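Local coordinates for putative GAF sensor protein (Burkholderia vietnamiensis, PDB 5HL6) that probably reduces free methionine-(R)-sulfoxide to methionine through a GAF-fold domain, at residues L27-A31 / L51-L56; F64-D68 / T135-V139; S121-I125 / A147-D151. One frame throughout, in Å; residues are numbered along the deposited sequence.

Interaction 1: L27-A31 / L51-L56. With EDO (1,2-ethanediol), chain C.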
ATOM      1  N   LEU B  27     -13.022   6.820  12.834  1.00 29.73           N
ATOM      2  CA  LEU B  27     -12.212   6.192  11.795  1.00 27.88           C
ATOM      3  C   LEU B  27     -13.000   5.126  11.035  1.00 31.42           C
ATOM      4  O   LEU B  27     -12.815   4.969   9.821  1.00 30.77           O
ATOM      5  CB  LEU B  27     -10.944   5.606  12.428  1.00 25.48           C
ATOM      6  CG  LEU B  27      -9.810   5.147  11.513  1.00 33.07           C
ATOM      7  CD1 LEU B  27      -9.457   6.227  10.503  1.00 27.91           C
ATOM      8  CD2 LEU B  27      -8.579   4.771  12.334  1.00 31.12           C
ATOM      9  N   ALA B  28     -13.909   4.422  11.720  1.00 27.00           N
ATOM     10  CA  ALA B  28     -14.747   3.426  11.057  1.00 28.35           C
ATOM     11  C   ALA B  28     -15.672   4.072  10.034  1.00 28.78           C
ATOM     12  O   ALA B  28     -15.906   3.515   8.953  1.00 27.60           O
ATOM     13  CB  ALA B  28     -15.560   2.654  12.096  1.00 26.56           C
ATOM     14  N   GLU B  29     -16.223   5.238  10.364  1.00 31.62           N
ATOM     15  CA  GLU B  29     -17.078   5.929   9.402  1.00 32.57           C
ATOM     16  C   GLU B  29     -16.265   6.429   8.217  1.00 30.71           C
ATOM     17  O   GLU B  29     -16.722   6.363   7.070  1.00 30.85           O
ATOM     18  CB  GLU B  29     -17.818   7.084  10.076  1.00 38.56           C
ATOM     19  CG  GLU B  29     -18.591   7.965   9.102  1.00 47.54           C
ATOM     20  CD  GLU B  29     -19.630   7.197   8.281  1.00 59.68           C
ATOM     21  OE1 GLU B  29     -20.396   6.402   8.869  1.00 62.83           O
ATOM     22  OE2 GLU B  29     -19.681   7.392   7.044  1.00 58.70           O
ATOM     23  N   GLN B  30     -15.051   6.928   8.472  1.00 32.72           N
ATOM     24  CA  GLN B  30     -14.166   7.307   7.375  1.00 33.94           C
ATOM     25  C   GLN B  30     -13.847   6.106   6.499  1.00 31.77           C
ATOM     26  O   GLN B  30     -13.889   6.195   5.264  1.00 27.89           O
ATOM     27  CB  GLN B  30     -12.875   7.912   7.914  1.00 36.09           C
ATOM     28  CG  GLN B  30     -13.016   9.240   8.593  1.00 41.78           C
ATOM     29  CD  GLN B  30     -11.687   9.722   9.108  1.00 51.43           C
ATOM     30  OE1 GLN B  30     -11.206   9.256  10.141  1.00 58.14           O
ATOM     31  NE2 GLN B  30     -11.065  10.641   8.378  1.00 57.37           N
ATOM     32  N   ALA B  31     -13.513   4.972   7.128  1.00 26.76           N
ATOM     33  CA  ALA B  31     -13.233   3.751   6.380  1.00 27.42           C
ATOM     34  C   ALA B  31     -14.437   3.322   5.551  1.00 29.04           C
ATOM     35  O   ALA B  31     -14.289   2.927   4.389  1.00 29.09           O
ATOM     36  CB  ALA B  31     -12.812   2.630   7.332  1.00 24.25           C
ATOM     37  N   LEU B  51      -5.266   4.753   5.195  1.00 21.28           N
ATOM     38  CA  LEU B  51      -6.097   5.564   6.074  1.00 25.30           C
ATOM     39  C   LEU B  51      -5.803   5.264   7.542  1.00 26.07           C
ATOM     40  O   LEU B  51      -5.594   6.180   8.348  1.00 24.30           O
ATOM     41  CB  LEU B  51      -7.575   5.317   5.755  1.00 25.41           C
ATOM     42  CG  LEU B  51      -8.552   5.894   6.773  1.00 27.47           C
ATOM     43  CD1 LEU B  51      -8.504   7.418   6.746  1.00 28.60           C
ATOM     44  CD2 LEU B  51      -9.963   5.385   6.478  1.00 32.22           C
ATOM     45  N   VAL B  52      -5.771   3.984   7.906  1.00 23.11           N
ATOM     46  CA  VAL B  52      -5.558   3.638   9.308  1.00 21.84           C
ATOM     47  C   VAL B  52      -4.166   4.040   9.754  1.00 24.11           C
ATOM     48  O   VAL B  52      -3.992   4.613  10.838  1.00 25.69           O
ATOM     49  CB  VAL B  52      -5.820   2.141   9.537  1.00 25.47           C
ATOM     50  CG1 VAL B  52      -5.548   1.779  10.997  1.00 23.41           C
ATOM     51  CG2 VAL B  52      -7.266   1.809   9.142  1.00 24.11           C
ATOM     52  N   TYR B  53      -3.154   3.751   8.928  1.00 19.98           N
ATOM     53  CA  TYR B  53      -1.778   4.045   9.306  1.00 22.26           C
ATOM     54  C   TYR B  53      -1.594   5.531   9.579  1.00 26.49           C
ATOM     55  O   TYR B  53      -0.861   5.919  10.496  1.00 25.56           O
ATOM     56  CB  TYR B  53      -0.828   3.575   8.204  1.00 23.39           C
ATOM     57  CG  TYR B  53       0.634   3.761   8.515  1.00 23.49           C
ATOM     58  CD1 TYR B  53       1.308   2.852   9.325  1.00 28.99           C
ATOM     59  CD2 TYR B  53       1.350   4.836   7.995  1.00 25.58           C
ATOM     60  CE1 TYR B  53       2.646   3.011   9.609  1.00 28.63           C
ATOM     61  CE2 TYR B  53       2.698   5.002   8.277  1.00 30.89           C
ATOM     62  CZ  TYR B  53       3.338   4.082   9.083  1.00 31.37           C
ATOM     63  OH  TYR B  53       4.682   4.230   9.374  1.00 35.81           O
ATOM     64  N   HIS B  54      -2.274   6.382   8.820  1.00 21.36           N
ATOM     65  CA  HIS B  54      -2.035   7.806   8.983  1.00 25.57           C
ATOM     66  C   HIS B  54      -3.003   8.461   9.954  1.00 27.07           C
ATOM     67  O   HIS B  54      -2.834   9.639  10.266  1.00 29.12           O
ATOM     68  CB  HIS B  54      -2.043   8.491   7.612  1.00 35.23           C
ATOM     69  CG  HIS B  54      -0.788   8.230   6.832  1.00 35.25           C
ATOM     70  ND1 HIS B  54      -0.672   7.196   5.928  1.00 34.66           N
ATOM     71  CD2 HIS B  54       0.431   8.820   6.885  1.00 36.89           C
ATOM     72  CE1 HIS B  54       0.553   7.185   5.429  1.00 34.41           C
ATOM     73  NE2 HIS B  54       1.243   8.158   5.995  1.00 34.79           N
ATOM     74  N   SER B  55      -3.962   7.708  10.498  1.00 26.20           N
ATOM     75  CA  SER B  55      -4.884   8.254  11.487  1.00 25.74           C
ATOM     76  C   SER B  55      -4.511   7.932  12.929  1.00 31.36           C
ATOM     77  O   SER B  55      -4.986   8.623  13.836  1.00 38.37           O
ATOM     78  CB  SER B  55      -6.305   7.745  11.215  1.00 32.50           C
ATOM     79  OG  SER B  55      -6.698   8.068   9.889  1.00 30.92           O
ATOM     80  N   LEU B  56      -3.688   6.914  13.171  1.00 30.77           N
ATOM     81  CA  LEU B  56      -3.266   6.544  14.518  1.00 35.53           C
ATOM     82  C   LEU B  56      -1.781   6.833  14.703  1.00 37.77           C
ATOM     83  O   LEU B  56      -0.979   6.618  13.789  1.00 36.57           O
ATOM     84  CB  LEU B  56      -3.557   5.066  14.791  1.00 32.95           C
ATOM     85  CG  LEU B  56      -4.990   4.639  14.462  1.00 31.83           C
ATOM     86  CD1 LEU B  56      -5.104   3.140  14.449  1.00 29.91           C
ATOM     87  CD2 LEU B  56      -5.988   5.225  15.441  1.00 38.61           C
TER
HETATM   88  C1  EDO C 201       2.277   6.288  11.665  1.00 51.09           C
HETATM   89  O1  EDO C 201       2.021   6.425  13.072  1.00 51.71           O
HETATM   90  C2  EDO C 201       1.991   7.604  10.948  1.00 46.31           C
HETATM   91  O2  EDO C 201       0.652   8.020  11.251  1.00 52.08           O
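Leu27 and Ala31, one turn apart on helix 20-35, face Leu51, Val52 and Ser55 on helix 41-55, the two short helical segments running roughly antiparallel (149°) with a closest approach of the axes of 11.0 Å. Leu27 is the main side chain reaching across. Its CG stands anti to the backbone N (chi1 -168°), which carries the fork of the side chain over to Leu51 and Ser55. There the two methyls divide the work: CD1 of Leu27 lies against CG of Leu51 at 3.9 Å and against OG of Ser55 at 3.4 Å, while CD2 of Leu27 passes the CB of Ser55 and meets CD2 of Leu56 at 4.1 Å. Leu51 answers from the opposite helix with the same anti placement, and its CD2 methyl sits on backbone as much as on side chain, 3.6 Å from N of Ala31 and close to the CB atoms of Gln30 and Ala31. The Ser55 hydroxyl that borders the Leu27 methyl turns back into its own segment, OG donating to O of Leu51 at 2.7 Å. The donor lies 33° out of that carbonyl plane. On the far side of helix 41-55, an ethanediol, probably from the crystallisation liquor, bridges two backbone carbonyls: its O2 donates to O of Tyr53 at 2.7 Å and its O1 to O of Leu56, with C1 over one face of the Tyr53 ring. Leu161 and Val164 of helix 152-176 touch Leu27 and Ala31, and Pro81 of the second subunit packs on Leu51. Between the two segments the join is therefore one of methyl groups and van der Waals contact, with the one hydroxyl at the seam spent inside its own segment.

Interaction 2: F64-D68 / T135-V139. With EDO (1,2-ethanediol), chain D.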
ATOM      1  N   PHE B  64      -2.275  -5.834   5.246  1.00 19.83           N
ATOM      2  CA  PHE B  64      -2.963  -7.109   5.091  1.00 20.39           C
ATOM      3  C   PHE B  64      -2.000  -8.226   4.710  1.00 23.04           C
ATOM      4  O   PHE B  64      -1.044  -8.009   3.966  1.00 21.95           O
ATOM      5  CB  PHE B  64      -4.019  -7.014   3.980  1.00 18.88           C
ATOM      6  CG  PHE B  64      -5.154  -6.092   4.293  1.00 17.58           C
ATOM      7  CD1 PHE B  64      -6.274  -6.560   4.964  1.00 16.58           C
ATOM      8  CD2 PHE B  64      -5.114  -4.766   3.897  1.00 24.19           C
ATOM      9  CE1 PHE B  64      -7.337  -5.721   5.255  1.00 19.39           C
ATOM     10  CE2 PHE B  64      -6.177  -3.918   4.165  1.00 18.55           C
ATOM     11  CZ  PHE B  64      -7.293  -4.400   4.855  1.00 20.07           C
ATOM     12  N   TYR B  65      -2.281  -9.437   5.194  1.00 17.14           N
ATOM     13  CA  TYR B  65      -1.817 -10.666   4.561  1.00 19.64           C
ATOM     14  C   TYR B  65      -3.059 -11.416   4.111  1.00 29.29           C
ATOM     15  O   TYR B  65      -4.031 -11.524   4.872  1.00 27.32           O
ATOM     16  CB  TYR B  65      -0.966 -11.558   5.492  1.00 20.69           C
ATOM     17  CG  TYR B  65       0.368 -10.970   5.882  1.00 24.70           C
ATOM     18  CD1 TYR B  65       1.542 -11.384   5.265  1.00 26.05           C
ATOM     19  CD2 TYR B  65       0.458 -10.011   6.883  1.00 23.56           C
ATOM     20  CE1 TYR B  65       2.765 -10.844   5.626  1.00 24.99           C
ATOM     21  CE2 TYR B  65       1.662  -9.467   7.247  1.00 23.09           C
ATOM     22  CZ  TYR B  65       2.819  -9.874   6.618  1.00 20.99           C
ATOM     23  OH  TYR B  65       4.025  -9.317   6.988  1.00 25.63           O
ATOM     24  N   PHE B  66      -3.050 -11.901   2.877  1.00 25.61           N
ATOM     25  CA  PHE B  66      -4.200 -12.604   2.327  1.00 25.25           C
ATOM     26  C   PHE B  66      -3.891 -14.090   2.207  1.00 28.50           C
ATOM     27  O   PHE B  66      -2.818 -14.476   1.729  1.00 23.85           O
ATOM     28  CB  PHE B  66      -4.605 -12.006   0.974  1.00 24.38           C
ATOM     29  CG  PHE B  66      -5.240 -10.648   1.098  1.00 23.45           C
ATOM     30  CD1 PHE B  66      -6.435 -10.498   1.792  1.00 25.70           C
ATOM     31  CD2 PHE B  66      -4.646  -9.527   0.545  1.00 24.42           C
ATOM     32  CE1 PHE B  66      -7.031  -9.256   1.938  1.00 24.93           C
ATOM     33  CE2 PHE B  66      -5.243  -8.271   0.678  1.00 18.20           C
ATOM     34  CZ  PHE B  66      -6.438  -8.143   1.374  1.00 21.61           C
ATOM     35  N   PHE B  67      -4.834 -14.911   2.657  1.00 24.40           N
ATOM     36  CA  PHE B  67      -4.727 -16.358   2.551  1.00 18.74           C
ATOM     37  C   PHE B  67      -4.892 -16.786   1.098  1.00 32.21           C
ATOM     38  O   PHE B  67      -5.901 -16.460   0.460  1.00 29.89           O
ATOM     39  CB  PHE B  67      -5.790 -17.003   3.433  1.00 22.25           C
ATOM     40  CG  PHE B  67      -5.638 -18.478   3.584  1.00 27.48           C
ATOM     41  CD1 PHE B  67      -4.476 -19.018   4.124  1.00 22.32           C
ATOM     42  CD2 PHE B  67      -6.664 -19.332   3.220  1.00 31.82           C
ATOM     43  CE1 PHE B  67      -4.337 -20.395   4.278  1.00 27.58           C
ATOM     44  CE2 PHE B  67      -6.534 -20.706   3.377  1.00 36.62           C
ATOM     45  CZ  PHE B  67      -5.365 -21.236   3.902  1.00 32.10           C
ATOM     46  N   ASP B  68      -3.907 -17.514   0.565  1.00 26.28           N
ATOM     47  CA  ASP B  68      -3.960 -17.957  -0.823  1.00 26.05           C
ATOM     48  C   ASP B  68      -4.482 -19.383  -0.959  1.00 29.57           C
ATOM     49  O   ASP B  68      -4.306 -20.009  -2.007  1.00 34.43           O
ATOM     50  CB  ASP B  68      -2.589 -17.809  -1.489  1.00 24.77           C
ATOM     51  CG  ASP B  68      -1.576 -18.866  -1.044  1.00 36.63           C
ATOM     52  OD1 ASP B  68      -1.832 -19.619  -0.076  1.00 33.88           O
ATOM     53  OD2 ASP B  68      -0.502 -18.932  -1.678  1.00 35.27           O
ATOM     54  N   THR B 135     -14.868 -18.872   5.154  1.00 29.01           N
ATOM     55  CA  THR B 135     -13.567 -18.869   4.493  1.00 27.62           C
ATOM     56  C   THR B 135     -12.610 -17.913   5.193  1.00 26.64           C
ATOM     57  O   THR B 135     -12.981 -16.788   5.537  1.00 24.72           O
ATOM     58  CB  THR B 135     -13.732 -18.437   3.030  1.00 30.50           C
ATOM     59  OG1 THR B 135     -14.615 -19.338   2.351  1.00 39.98           O
ATOM     60  CG2 THR B 135     -12.383 -18.393   2.314  1.00 36.00           C
ATOM     61  N   LEU B 136     -11.359 -18.350   5.390  1.00 25.42           N
ATOM     62  CA  LEU B 136     -10.330 -17.441   5.880  1.00 18.54           C
ATOM     63  C   LEU B 136      -9.921 -16.479   4.762  1.00 22.32           C
ATOM     64  O   LEU B 136      -9.395 -16.920   3.733  1.00 25.23           O
ATOM     65  CB  LEU B 136      -9.110 -18.230   6.377  1.00 19.83           C
ATOM     66  CG  LEU B 136      -7.929 -17.367   6.805  1.00 26.70           C
ATOM     67  CD1 LEU B 136      -8.305 -16.535   8.018  1.00 19.77           C
ATOM     68  CD2 LEU B 136      -6.696 -18.241   7.094  1.00 30.39           C
ATOM     69  N   ILE B 137     -10.167 -15.175   4.958  1.00 19.10           N
ATOM     70  CA  ILE B 137      -9.730 -14.153   4.000  1.00 18.98           C
ATOM     71  C   ILE B 137      -8.239 -13.872   4.157  1.00 22.55           C
ATOM     72  O   ILE B 137      -7.484 -13.840   3.174  1.00 21.91           O
ATOM     73  CB  ILE B 137     -10.545 -12.856   4.168  1.00 16.91           C
ATOM     74  CG1 ILE B 137     -12.031 -13.104   3.882  1.00 23.63           C
ATOM     75  CG2 ILE B 137      -9.952 -11.698   3.258  1.00 17.85           C
ATOM     76  CD1 ILE B 137     -12.969 -12.008   4.390  1.00 19.14           C
ATOM     77  N   GLY B 138      -7.800 -13.651   5.391  1.00 20.54           N
ATOM     78  CA  GLY B 138      -6.406 -13.328   5.694  1.00 23.85           C
ATOM     79  C   GLY B 138      -6.322 -12.738   7.093  1.00 22.03           C
ATOM     80  O   GLY B 138      -7.111 -13.087   7.972  1.00 21.69           O
ATOM     81  N   VAL B 139      -5.366 -11.825   7.287  1.00 19.13           N
ATOM     82  CA  VAL B 139      -5.274 -11.105   8.550  1.00 18.29           C
ATOM     83  C   VAL B 139      -4.975  -9.638   8.288  1.00 20.24           C
ATOM     84  O   VAL B 139      -4.412  -9.267   7.258  1.00 22.44           O
ATOM     85  CB  VAL B 139      -4.202 -11.682   9.497  1.00 22.59           C
ATOM     86  CG1 VAL B 139      -4.401 -13.189   9.705  1.00 27.52           C
ATOM     87  CG2 VAL B 139      -2.805 -11.356   8.980  1.00 20.83           C
TER
HETATM   88  C1  EDO D 202     -10.564 -21.479   2.195  1.00 51.47           C
HETATM   89  O1  EDO D 202      -9.698 -20.876   1.216  1.00 58.08           O
HETATM   90  C2  EDO D 202      -9.881 -21.529   3.559  1.00 42.37           C
HETATM   91  O2  EDO D 202     -10.755 -21.103   4.620  1.00 32.84           O
HETATM   92  O   HOH W   1      -7.796 -14.066   0.342  1.00 32.32           O
HETATM   93  O   HOH W   2      -9.251 -17.106   1.074  1.00 46.13           O
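Phe67 and Leu136 both hold CG anti to the backbone N (chi1 -170° and 175°), and from neighbouring strands their side chains cross at about a right angle. CD2 of Leu136 lands over one face of the Phe67 ring, 3.9 Å from its centroid, a CH-pi contact displaced toward the rim. Phe66 runs beside Ile137 instead, its CD1 4.0 Å from CG2 of Ile137, with O of Ile137 at the ring edge. On the sheet face opposite Phe66, CB of Tyr65 meets CG2 of Val139. The strands are antiparallel neighbours in the central sheet of the GAF fold: Tyr65 and Val139 form a hydrogen-bonded pair, N of Val139 giving to O of Tyr65 at 2.8 Å, and Phe66 faces Gly138 as a non-hydrogen-bonded pair with CA atoms 4.1 Å apart. Ile137 and Gly138 together oppose Leu129 on the next strand, a classic beta bulge. N of Phe67 donates to O of Ile137 at 2.9 Å. Beside this bond one water lies between O of Phe67 and O of Ile137, and N of Leu136 donates to an ethanediol oxygen, O2, at 2.9 Å.

Interaction 3: S121-I125 / A147-D151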
ATOM      1  N   SER B 121       9.375  -3.558  15.486  1.00 47.31           N
ATOM      2  CA  SER B 121       8.086  -3.682  16.153  1.00 44.12           C
ATOM      3  C   SER B 121       8.277  -4.143  17.595  1.00 46.08           C
ATOM      4  O   SER B 121       9.015  -5.096  17.865  1.00 47.04           O
ATOM      5  CB  SER B 121       7.178  -4.651  15.393  1.00 35.86           C
ATOM      6  N   GLU B 122       7.615  -3.450  18.517  1.00 42.01           N
ATOM      7  CA  GLU B 122       7.622  -3.804  19.929  1.00 46.75           C
ATOM      8  C   GLU B 122       6.273  -4.307  20.417  1.00 42.37           C
ATOM      9  O   GLU B 122       6.228  -5.144  21.320  1.00 44.17           O
ATOM     10  CB  GLU B 122       8.055  -2.597  20.776  1.00 49.59           C
ATOM     11  CG  GLU B 122       8.625  -2.951  22.138  1.00 68.25           C
ATOM     12  CD  GLU B 122      10.088  -3.359  22.079  1.00 78.56           C
ATOM     13  OE1 GLU B 122      10.814  -2.873  21.184  1.00 79.26           O
ATOM     14  OE2 GLU B 122      10.513  -4.168  22.934  1.00 85.36           O
ATOM     15  N   SER B 123       5.178  -3.826  19.833  1.00 34.63           N
ATOM     16  CA  SER B 123       3.841  -4.316  20.130  1.00 33.69           C
ATOM     17  C   SER B 123       3.059  -4.423  18.825  1.00 28.68           C
ATOM     18  O   SER B 123       3.368  -3.768  17.827  1.00 29.65           O
ATOM     19  CB  SER B 123       3.107  -3.420  21.144  1.00 37.19           C
ATOM     20  OG  SER B 123       3.117  -2.067  20.744  1.00 40.17           O
ATOM     21  N   GLU B 124       2.043  -5.273  18.845  1.00 25.84           N
ATOM     22  CA  GLU B 124       1.427  -5.707  17.604  1.00 28.61           C
ATOM     23  C   GLU B 124       0.020  -6.194  17.904  1.00 27.91           C
ATOM     24  O   GLU B 124      -0.248  -6.730  18.984  1.00 31.26           O
ATOM     25  CB  GLU B 124       2.272  -6.812  16.953  1.00 32.50           C
ATOM     26  CG  GLU B 124       1.671  -7.457  15.709  1.00 29.78           C
ATOM     27  CD  GLU B 124       2.621  -8.446  15.054  1.00 35.28           C
ATOM     28  OE1 GLU B 124       2.436  -8.762  13.858  1.00 35.04           O
ATOM     29  OE2 GLU B 124       3.550  -8.915  15.743  1.00 39.67           O
ATOM     30  N   ILE B 125      -0.873  -5.986  16.946  1.00 26.46           N
ATOM     31  CA  ILE B 125      -2.217  -6.546  16.987  1.00 26.76           C
ATOM     32  C   ILE B 125      -2.499  -7.151  15.617  1.00 30.02           C
ATOM     33  O   ILE B 125      -2.208  -6.527  14.582  1.00 24.98           O
ATOM     34  CB  ILE B 125      -3.268  -5.485  17.368  1.00 31.21           C
ATOM     35  CG1 ILE B 125      -4.665  -6.091  17.370  1.00 38.76           C
ATOM     36  CG2 ILE B 125      -3.234  -4.291  16.400  1.00 32.25           C
ATOM     37  CD1 ILE B 125      -5.706  -5.164  17.922  1.00 44.86           C
ATOM     38  N   ALA B 147       6.397  -0.215  23.304  1.00 41.77           N
ATOM     39  CA  ALA B 147       5.888  -1.354  24.060  1.00 40.19           C
ATOM     40  C   ALA B 147       4.460  -1.095  24.536  1.00 45.22           C
ATOM     41  O   ALA B 147       4.124   0.012  24.971  1.00 47.71           O
ATOM     42  CB  ALA B 147       6.798  -1.642  25.253  1.00 41.09           C
ATOM     43  N   ALA B 148       3.615  -2.125  24.430  1.00 39.46           N
ATOM     44  CA  ALA B 148       2.235  -2.085  24.920  1.00 40.76           C
ATOM     45  C   ALA B 148       1.452  -0.901  24.348  1.00 45.68           C
ATOM     46  O   ALA B 148       0.700  -0.224  25.055  1.00 45.54           O
ATOM     47  CB  ALA B 148       2.205  -2.067  26.450  1.00 53.32           C
ATOM     48  N   ARG B 149       1.624  -0.646  23.049  1.00 40.67           N
ATOM     49  CA  ARG B 149       0.858   0.415  22.405  1.00 43.38           C
ATOM     50  C   ARG B 149      -0.624   0.062  22.293  1.00 42.59           C
ATOM     51  O   ARG B 149      -1.473   0.964  22.288  1.00 45.61           O
ATOM     52  CB  ARG B 149       1.452   0.710  21.025  1.00 42.52           C
ATOM     53  CG  ARG B 149       0.528   1.408  20.020  1.00 47.49           C
ATOM     54  CD  ARG B 149       0.396   2.892  20.300  1.00 46.63           C
ATOM     55  NE  ARG B 149      -0.368   3.588  19.262  1.00 40.54           N
ATOM     56  CZ  ARG B 149      -1.694   3.663  19.231  1.00 42.87           C
ATOM     57  NH1 ARG B 149      -2.416   3.069  20.174  1.00 43.48           N
ATOM     58  NH2 ARG B 149      -2.303   4.332  18.257  1.00 40.18           N
ATOM     59  N   PHE B 150      -0.960  -1.226  22.226  1.00 39.79           N
ATOM     60  CA  PHE B 150      -2.328  -1.675  21.990  1.00 36.57           C
ATOM     61  C   PHE B 150      -2.895  -2.341  23.239  1.00 41.24           C
ATOM     62  O   PHE B 150      -2.302  -3.285  23.775  1.00 41.14           O
ATOM     63  CB  PHE B 150      -2.387  -2.643  20.803  1.00 34.33           C
ATOM     64  CG  PHE B 150      -1.727  -2.113  19.559  1.00 36.65           C
ATOM     65  CD1 PHE B 150      -2.317  -1.096  18.827  1.00 33.59           C
ATOM     66  CD2 PHE B 150      -0.514  -2.630  19.123  1.00 30.07           C
ATOM     67  CE1 PHE B 150      -1.709  -0.603  17.684  1.00 36.55           C
ATOM     68  CE2 PHE B 150       0.103  -2.138  17.985  1.00 30.56           C
ATOM     69  CZ  PHE B 150      -0.496  -1.126  17.265  1.00 35.50           C
ATOM     70  N   ASP B 151      -4.049  -1.851  23.693  1.00 36.22           N
ATOM     71  CA  ASP B 151      -4.787  -2.434  24.800  1.00 37.05           C
ATOM     72  C   ASP B 151      -6.109  -2.994  24.283  1.00 43.25           C
ATOM     73  O   ASP B 151      -6.357  -3.048  23.072  1.00 38.75           O
ATOM     74  CB  ASP B 151      -4.994  -1.400  25.914  1.00 46.49           C
ATOM     75  CG  ASP B 151      -5.712  -0.140  25.436  1.00 51.39           C
ATOM     76  OD1 ASP B 151      -6.600  -0.230  24.559  1.00 48.46           O
ATOM     77  OD2 ASP B 151      -5.393   0.950  25.956  1.00 52.45           O
TER
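Glu122 lies beside Ala147, their CA atoms 5.1 Å apart, and from there the start of strand 123-130 and the loop 147-151 run side by side in nearly the same direction, 13° apart. A single hydrogen bond links them: N of Arg149 donates to OG of Ser123 at 3.1 Å. With chi1 at 52°, the Ser123 hydroxyl is tucked between its own backbone N and carbonyl carbon and faces the loop; it also hydrogen-bonds to O of Val146, just before the loop segment. Phe150 supplies the apolar half. CG2 of Ile125 stands over the centre of its ring, 4.0 Å from the centroid and only 4° off the normal, a CH-pi contact; CG of Arg149 covers the opposite face, so the ring is sandwiched between the two aliphatic groups. Its edge turns to the strand backbone, with CE2 of Phe150 3.7 Å from O of Ser123. Further out, the bent chain of Glu122 lays its CG on CA of Ala147 at 3.7 Å. Glu122 and Ser123 both oppose Ser144 of strand 136-144, a classic beta bulge where strand 123-130 begins. The loop leads on into helix 152-176, with Asp151 at its N-cap; Arg149 NE reaches O of Asp57 beyond helix 41-55, and Phe150 also touches Val142 of strand 136-144 and Leu59.

In the fold
Interactions 2 and 3 both reach the same antiparallel sheet, where strands 123-130 and 136-144 are neighbours; their centres are 22 Å apart and their nearest atoms about 7 Å. Interaction 1 lies in the helical layer, with its centre 20 Å from that of interaction 2, on the opposite side of the chain's centre. It does touch interaction 3: CB of Leu56 packs on NH2 of Arg149 at 3.8 Å, bringing the residue that follows helix 41-55 against the loop 147-151. Interaction 2 borders the disulfide pair, Cys83 and Cys117, through Tyr65, whose side chain touches Cys117 and whose hydroxyl makes a weak hydrogen bond to O of Cys83.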